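Local coordinates for protein endo-arabinase (PDB 5C0P) that probably hydrolyses O-glycosidic bonds as part of L-arabinan degradation, and binds a magnesium ion, at residues F74-D79 with K104-L110; K216-W221 with I233-A239. One frame throughout, in Å; residues are numbered along the deposited sequence.

Contact 1: residues F74-D79 with K104-L110; sequences FWGQQD and KRGTSIL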
loop_
_atom_site.group_PDB
_atom_site.type_symbol
_atom_site.label_atom_id
_atom_site.label_comp_id
_atom_site.label_asym_id
_atom_site.label_seq_id
_atom_site.Cartn_x
_atom_site.Cartn_y
_atom_site.Cartn_z
ATOM N N PHE A 74 10.922 10.342 -17.237
ATOM C CA PHE A 74 9.822 9.855 -16.407
ATOM C C PHE A 74 9.080 11.030 -15.789
ATOM O O PHE A 74 9.693 12.005 -15.347
ATOM C CB PHE A 74 10.345 8.948 -15.307
ATOM C CG PHE A 74 9.264 8.298 -14.489
ATOM C CD1 PHE A 74 8.327 7.453 -15.078
ATOM C CD2 PHE A 74 9.200 8.514 -13.124
ATOM C CE1 PHE A 74 7.334 6.835 -14.306
ATOM C CE2 PHE A 74 8.214 7.907 -12.348
ATOM C CZ PHE A 74 7.278 7.063 -12.944
ATOM N N TRP A 75 7.753 10.935 -15.747
ATOM C CA TRP A 75 6.931 12.057 -15.331
ATOM C C TRP A 75 7.155 12.481 -13.890
ATOM O O TRP A 75 6.991 13.657 -13.564
ATOM C CB TRP A 75 5.448 11.722 -15.513
ATOM C CG TRP A 75 4.891 10.788 -14.464
ATOM C CD1 TRP A 75 4.849 9.425 -14.521
ATOM C CD2 TRP A 75 4.267 11.156 -13.223
ATOM N NE1 TRP A 75 4.265 8.918 -13.383
ATOM C CE2 TRP A 75 3.892 9.958 -12.574
ATOM C CE3 TRP A 75 3.998 12.378 -12.595
ATOM C CZ2 TRP A 75 3.251 9.949 -11.325
ATOM C CZ3 TRP A 75 3.367 12.366 -11.349
ATOM C CH2 TRP A 75 2.999 11.164 -10.731
ATOM N N GLY A 76 7.494 11.526 -13.030
ATOM C CA GLY A 76 7.535 11.785 -11.600
ATOM C C GLY A 76 8.933 11.661 -11.030
ATOM O O GLY A 76 9.361 10.578 -10.649
ATOM N N GLN A 77 9.636 12.779 -10.950
ATOM C CA GLN A 77 11.022 12.740 -10.504
ATOM C C GLN A 77 11.169 12.842 -8.991
ATOM O O GLN A 77 12.268 12.664 -8.467
ATOM C CB GLN A 77 11.843 13.823 -11.195
ATOM C CG GLN A 77 11.912 13.674 -12.719
ATOM C CD GLN A 77 12.764 12.491 -13.156
ATOM O OE1 GLN A 77 13.803 12.203 -12.559
ATOM N NE2 GLN A 77 12.325 11.796 -14.204
ATOM N N GLN A 78 10.072 13.113 -8.287
ATOM C CA GLN A 78 10.126 13.284 -6.831
ATOM C C GLN A 78 9.346 12.218 -6.088
ATOM O O GLN A 78 8.487 11.543 -6.673
ATOM C CB GLN A 78 9.605 14.676 -6.429
ATOM C CG GLN A 78 10.470 15.812 -6.947
ATOM C CD GLN A 78 9.933 17.185 -6.600
ATOM O OE1 GLN A 78 9.777 18.037 -7.473
ATOM N NE2 GLN A 78 9.668 17.416 -5.323
ATOM N N ASP A 79 9.686 12.068 -4.804
ATOM C CA ASP A 79 8.984 11.230 -3.822
ATOM C C ASP A 79 9.389 9.748 -3.810
ATOM O O ASP A 79 10.105 9.335 -2.909
ATOM C CB ASP A 79 7.449 11.397 -3.876
ATOM C CG ASP A 79 7.001 12.848 -3.738
ATOM O OD1 ASP A 79 7.721 13.649 -3.107
ATOM O OD2 ASP A 79 5.921 13.175 -4.260
ATOM N N LYS A 104 0.569 17.287 -10.100
ATOM C CA LYS A 104 0.130 16.841 -8.782
ATOM C C LYS A 104 0.641 15.444 -8.450
ATOM O O LYS A 104 0.839 14.599 -9.335
ATOM C CB LYS A 104 -1.397 16.888 -8.664
ATOM C CG LYS A 104 -1.939 18.304 -8.552
ATOM C CD LYS A 104 -3.351 18.325 -8.006
ATOM C CE LYS A 104 -3.784 19.756 -7.737
ATOM N NZ LYS A 104 -3.378 20.630 -8.866
ATOM N N ARG A 105 0.864 15.204 -7.162
ATOM C CA ARG A 105 1.267 13.891 -6.684
ATOM C C ARG A 105 0.269 12.830 -7.133
ATOM O O ARG A 105 -0.943 13.066 -7.129
ATOM C CB ARG A 105 1.360 13.912 -5.155
ATOM C CG ARG A 105 1.886 12.622 -4.549
ATOM C CD ARG A 105 2.293 12.809 -3.098
ATOM N NE ARG A 105 3.492 13.636 -2.989
ATOM C CZ ARG A 105 3.593 14.727 -2.238
ATOM N NH1 ARG A 105 4.729 15.406 -2.218
ATOM N NH2 ARG A 105 2.565 15.135 -1.505
ATOM N N GLY A 106 0.779 11.677 -7.544
ATOM C CA GLY A 106 -0.081 10.565 -7.907
ATOM C C GLY A 106 0.665 9.253 -7.907
ATOM O O GLY A 106 1.896 9.224 -7.847
ATOM N N THR A 107 -0.076 8.158 -7.985
ATOM C CA THR A 107 0.532 6.840 -8.036
ATOM C C THR A 107 0.593 6.424 -9.495
ATOM O O THR A 107 -0.372 6.617 -10.234
ATOM C CB THR A 107 -0.301 5.833 -7.226
ATOM O OG1 THR A 107 -0.385 6.284 -5.869
ATOM C CG2 THR A 107 0.320 4.433 -7.275
ATOM N N SER A 108 1.728 5.889 -9.929
ATOM C CA SER A 108 1.793 5.339 -11.278
ATOM C C SER A 108 2.223 3.883 -11.261
ATOM O O SER A 108 2.683 3.361 -10.229
ATOM C CB SER A 108 2.633 6.193 -12.239
ATOM O OG SER A 108 3.998 5.985 -12.037
ATOM N N ILE A 109 2.019 3.224 -12.396
ATOM C CA ILE A 109 2.214 1.788 -12.509
ATOM C C ILE A 109 3.359 1.493 -13.470
ATOM O O ILE A 109 3.442 2.069 -14.566
ATOM C CB ILE A 109 0.925 1.101 -12.981
ATOM C CG1 ILE A 109 -0.202 1.368 -11.974
ATOM C CG2 ILE A 109 1.154 -0.407 -13.182
ATOM C CD1 ILE A 109 -1.596 0.898 -12.435
ATOM N N LEU A 110 4.261 0.617 -13.033
ATOM C CA LEU A 110 5.423 0.234 -13.827
ATOM C C LEU A 110 5.431 -1.280 -13.917
ATOM O O LEU A 110 4.841 -1.955 -13.071
ATOM C CB LEU A 110 6.709 0.747 -13.174
ATOM C CG LEU A 110 6.728 2.268 -12.974
ATOM C CD1 LEU A 110 6.235 2.675 -11.572
ATOM C CD2 LEU A 110 8.097 2.809 -13.246
HETATM O O HOH W 1 7.696 16.370 -3.379
#
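Trp75 and Asp79 reach Ser108 and Arg105 in a contact made by side chains rather than by paired backbones, where the loop before strand 78-88 packs on strand 103-112 and Asp79, at the start of strand 78-88, meets Arg105 across the intervening strand 91-100. The Asp79-Arg105 pair thus bridges two non-adjacent strands of one antiparallel sheet, while Phe74 and Trp75 are loop residues. The charged end is a salt bridge: Arg105 NE lies 2.8 Å from Asp79 OD2 with a nearly straight N-H...O angle of 167°. The oxygen sits in the guanidinium plane but is approached from above its own carboxylate plane, the two planes 52° apart. A weak second bond joins Arg105 NH1 to the same OD2 at 3.3 Å, while a water donates to Asp79 OD1 at 2.7 Å and weakly accepts from NH1. Ser99 OG also binds Asp79 OD2, and Glu154 takes Arg105 NH2. The sheet is a blade of the five-bladed beta-propeller expected of glycoside hydrolase family 43, and the side chain of Arg105 lies about 8 Å from that of Asp136, predicted to tune the catalytic acid. Trp75 CG stands between its backbone N and carbonyl carbon (chi1 76°), turning the indole edge to the strand: NE1 makes a weak bond to Ser108 OG at 3.2 Å, and CH2 approaches Gly106 O at 3.6 Å. Trp75 CD1 sits over one face of the Phe74 ring, offset toward its rim. Ser108 OG lies at the edge of that ring, 3.6 Å from Phe74 CZ; Phe74 CE1 packs 4.2 Å from Leu110 CD2.

Contact 2: residues K216-W221 with I233-A239; sequences KLIMLW and IGQAVSA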
loop_
_atom_site.group_PDB
_atom_site.type_symbol
_atom_site.label_atom_id
_atom_site.label_comp_id
_atom_site.label_asym_id
_atom_site.label_seq_id
_atom_site.Cartn_x
_atom_site.Cartn_y
_atom_site.Cartn_z
ATOM N N LYS A 216 -16.963 -11.516 2.040
ATOM C CA LYS A 216 -16.888 -10.232 2.731
ATOM C C LYS A 216 -15.485 -9.644 2.610
ATOM O O LYS A 216 -14.503 -10.373 2.453
ATOM C CB LYS A 216 -17.324 -10.366 4.189
ATOM C CG LYS A 216 -18.758 -10.839 4.289
ATOM C CD LYS A 216 -19.249 -10.909 5.724
ATOM C CE LYS A 216 -20.698 -11.395 5.751
ATOM N NZ LYS A 216 -21.242 -11.437 7.130
ATOM N N LEU A 217 -15.402 -8.320 2.655
ATOM C CA LEU A 217 -14.131 -7.632 2.479
ATOM C C LEU A 217 -13.713 -6.916 3.743
ATOM O O LEU A 217 -14.539 -6.297 4.427
ATOM C CB LEU A 217 -14.218 -6.602 1.351
ATOM C CG LEU A 217 -14.818 -7.063 0.029
ATOM C CD1 LEU A 217 -14.868 -5.893 -0.941
ATOM C CD2 LEU A 217 -13.994 -8.198 -0.529
ATOM N N ILE A 218 -12.428 -7.030 4.064
ATOM C CA ILE A 218 -11.825 -6.182 5.078
ATOM C C ILE A 218 -10.866 -5.210 4.402
ATOM O O ILE A 218 -10.049 -5.613 3.560
ATOM C CB ILE A 218 -11.047 -7.013 6.112
ATOM C CG1 ILE A 218 -11.950 -8.075 6.732
ATOM C CG2 ILE A 218 -10.459 -6.108 7.201
ATOM C CD1 ILE A 218 -11.212 -9.032 7.666
HETATM N N MSE A 219 -10.955 -3.936 4.768
HETATM C CA MSE A 219 -9.942 -2.979 4.337
HETATM C C MSE A 219 -9.097 -2.568 5.513
HETATM O O MSE A 219 -9.609 -2.233 6.583
HETATM C CB MSE A 219 -10.523 -1.730 3.677
HETATM C CG MSE A 219 -9.410 -0.810 3.131
HETATM SE SE MSE A 219 -10.101 0.848 2.545
HETATM C CE MSE A 219 -10.892 0.179 0.905
ATOM N N LEU A 220 -7.788 -2.630 5.321
ATOM C CA LEU A 220 -6.862 -2.012 6.257
ATOM C C LEU A 220 -6.464 -0.653 5.707
ATOM O O LEU A 220 -6.389 -0.450 4.486
ATOM C CB LEU A 220 -5.616 -2.876 6.438
ATOM C CG LEU A 220 -5.872 -4.279 6.988
ATOM C CD1 LEU A 220 -4.546 -5.026 7.084
ATOM C CD2 LEU A 220 -6.555 -4.223 8.344
ATOM N N TRP A 221 -6.221 0.288 6.608
ATOM C CA TRP A 221 -5.731 1.603 6.224
ATOM C C TRP A 221 -5.137 2.268 7.450
ATOM O O TRP A 221 -5.322 1.784 8.566
ATOM C CB TRP A 221 -6.855 2.450 5.607
ATOM C CG TRP A 221 -8.002 2.756 6.528
ATOM C CD1 TRP A 221 -8.977 1.899 6.947
ATOM C CD2 TRP A 221 -8.303 4.027 7.108
ATOM N NE1 TRP A 221 -9.863 2.559 7.774
ATOM C CE2 TRP A 221 -9.468 3.867 7.885
ATOM C CE3 TRP A 221 -7.693 5.282 7.048
ATOM C CZ2 TRP A 221 -10.035 4.929 8.605
ATOM C CZ3 TRP A 221 -8.253 6.332 7.762
ATOM C CH2 TRP A 221 -9.416 6.149 8.524
ATOM N N ILE A 233 -3.061 1.252 12.497
ATOM C CA ILE A 233 -3.779 0.500 11.478
ATOM C C ILE A 233 -5.228 0.386 11.920
ATOM O O ILE A 233 -5.516 -0.082 13.041
ATOM C CB ILE A 233 -3.217 -0.927 11.349
ATOM C CG1 ILE A 233 -1.696 -0.892 11.139
ATOM C CG2 ILE A 233 -3.930 -1.674 10.222
ATOM C CD1 ILE A 233 -1.026 -2.244 11.392
ATOM N N GLY A 234 -6.136 0.839 11.060
ATOM C CA GLY A 234 -7.554 0.654 11.296
ATOM C C GLY A 234 -8.094 -0.363 10.314
ATOM O O GLY A 234 -7.445 -0.690 9.302
ATOM N N GLN A 235 -9.267 -0.900 10.617
ATOM C CA GLN A 235 -9.914 -1.808 9.683
ATOM C C GLN A 235 -11.367 -1.412 9.481
ATOM O O GLN A 235 -11.988 -0.805 10.358
ATOM C CB GLN A 235 -9.807 -3.267 10.152
ATOM C CG GLN A 235 -10.596 -3.599 11.404
ATOM C CD GLN A 235 -10.456 -5.058 11.810
ATOM O OE1 GLN A 235 -10.345 -5.948 10.958
ATOM N NE2 GLN A 235 -10.458 -5.310 13.113
ATOM N N ALA A 236 -11.882 -1.734 8.300
ATOM C CA ALA A 236 -13.286 -1.521 7.975
ATOM C C ALA A 236 -13.786 -2.749 7.250
ATOM O O ALA A 236 -13.013 -3.432 6.577
ATOM C CB ALA A 236 -13.456 -0.288 7.109
ATOM N N VAL A 237 -15.071 -3.043 7.392
ATOM C CA VAL A 237 -15.633 -4.243 6.796
ATOM C C VAL A 237 -16.728 -3.868 5.802
ATOM O O VAL A 237 -17.557 -3.000 6.078
ATOM C CB VAL A 237 -16.215 -5.185 7.875
ATOM C CG1 VAL A 237 -16.968 -6.347 7.234
ATOM C CG2 VAL A 237 -15.095 -5.711 8.777
ATOM N N SER A 238 -16.698 -4.497 4.629
ATOM C CA SER A 238 -17.816 -4.420 3.693
ATOM C C SER A 238 -18.486 -5.786 3.644
ATOM O O SER A 238 -18.044 -6.684 2.917
ATOM C CB SER A 238 -17.348 -4.003 2.302
ATOM O OG SER A 238 -18.449 -3.953 1.403
ATOM N N ALA A 239 -19.552 -5.932 4.427
ATOM C CA ALA A 239 -20.267 -7.201 4.559
ATOM C C ALA A 239 -20.985 -7.566 3.272
ATOM O O ALA A 239 -21.317 -8.731 3.043
ATOM C CB ALA A 239 -21.252 -7.122 5.703
#
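Leu217, Met219 and Trp221 form the hydrogen-bonded pairs with Ser238, Ala236 and Gly234, and six backbone bonds satisfy the N-H and C=O of all six residues. Among the shortest is Gly234 N to Trp221 O at 2.8 Å. Leu217 N to Ser238 O, at 3.1 Å, is among the longest. Ile218 and Leu220 bond through the backbone to Tyr210 and Phe208 of strand 205-211, while Ile233, Gln235 and Val237 bond to Leu254, Glu250 and Val248. Gln235 CA makes a C-H...O contact of 3.1 Å to Met219 O. The Gln235 chain, extended beyond CG, lies beside Ile218, with OE1 3.8 Å from Ile218 CG2; OE1 accepts from Phe298 N. Trp221 NE1 donates to Gln249 OE1, and Ser238 OG is bonded to Asn242 O. On the Gln235 side of the sheet, Leu220 CD2 meets Ile233 CG2 at 4.1 Å. Lys216 runs extended along Ala239, its CG 3.5 Å from Ala239 O; a glycine in its place, lacking the whole aliphatic chain, would probably leave the backbone of Ala239 without this packing. With strand axes at 156°, this is a twisted antiparallel beta hairpin, the middle strand pair of a four-stranded blade in the propeller fold of family 43.

How the contacts relate
Contacts 1 and 2 lie in different four-stranded antiparallel sheets, on opposite sides of the chain's centre, with their own centres about 27 Å apart and nearest atoms about 14 Å apart; they share no strand. Contact 2 is the more buried, with 10 of 13 touching residues buried and 590 Å² covered, against 4 of 8 and 305 Å² in contact 1. The chemistry follows the topology. Residues 216-221 and 233-239 are neighbouring strands, so main-chain bonds dominate. Strand 91-100 lies between the strand parts of 74-79 and 104-110 and takes backbone bonds from both (Gln78; Gly106 and Ser108), so a salt bridge, a water and aromatic edges do the joining.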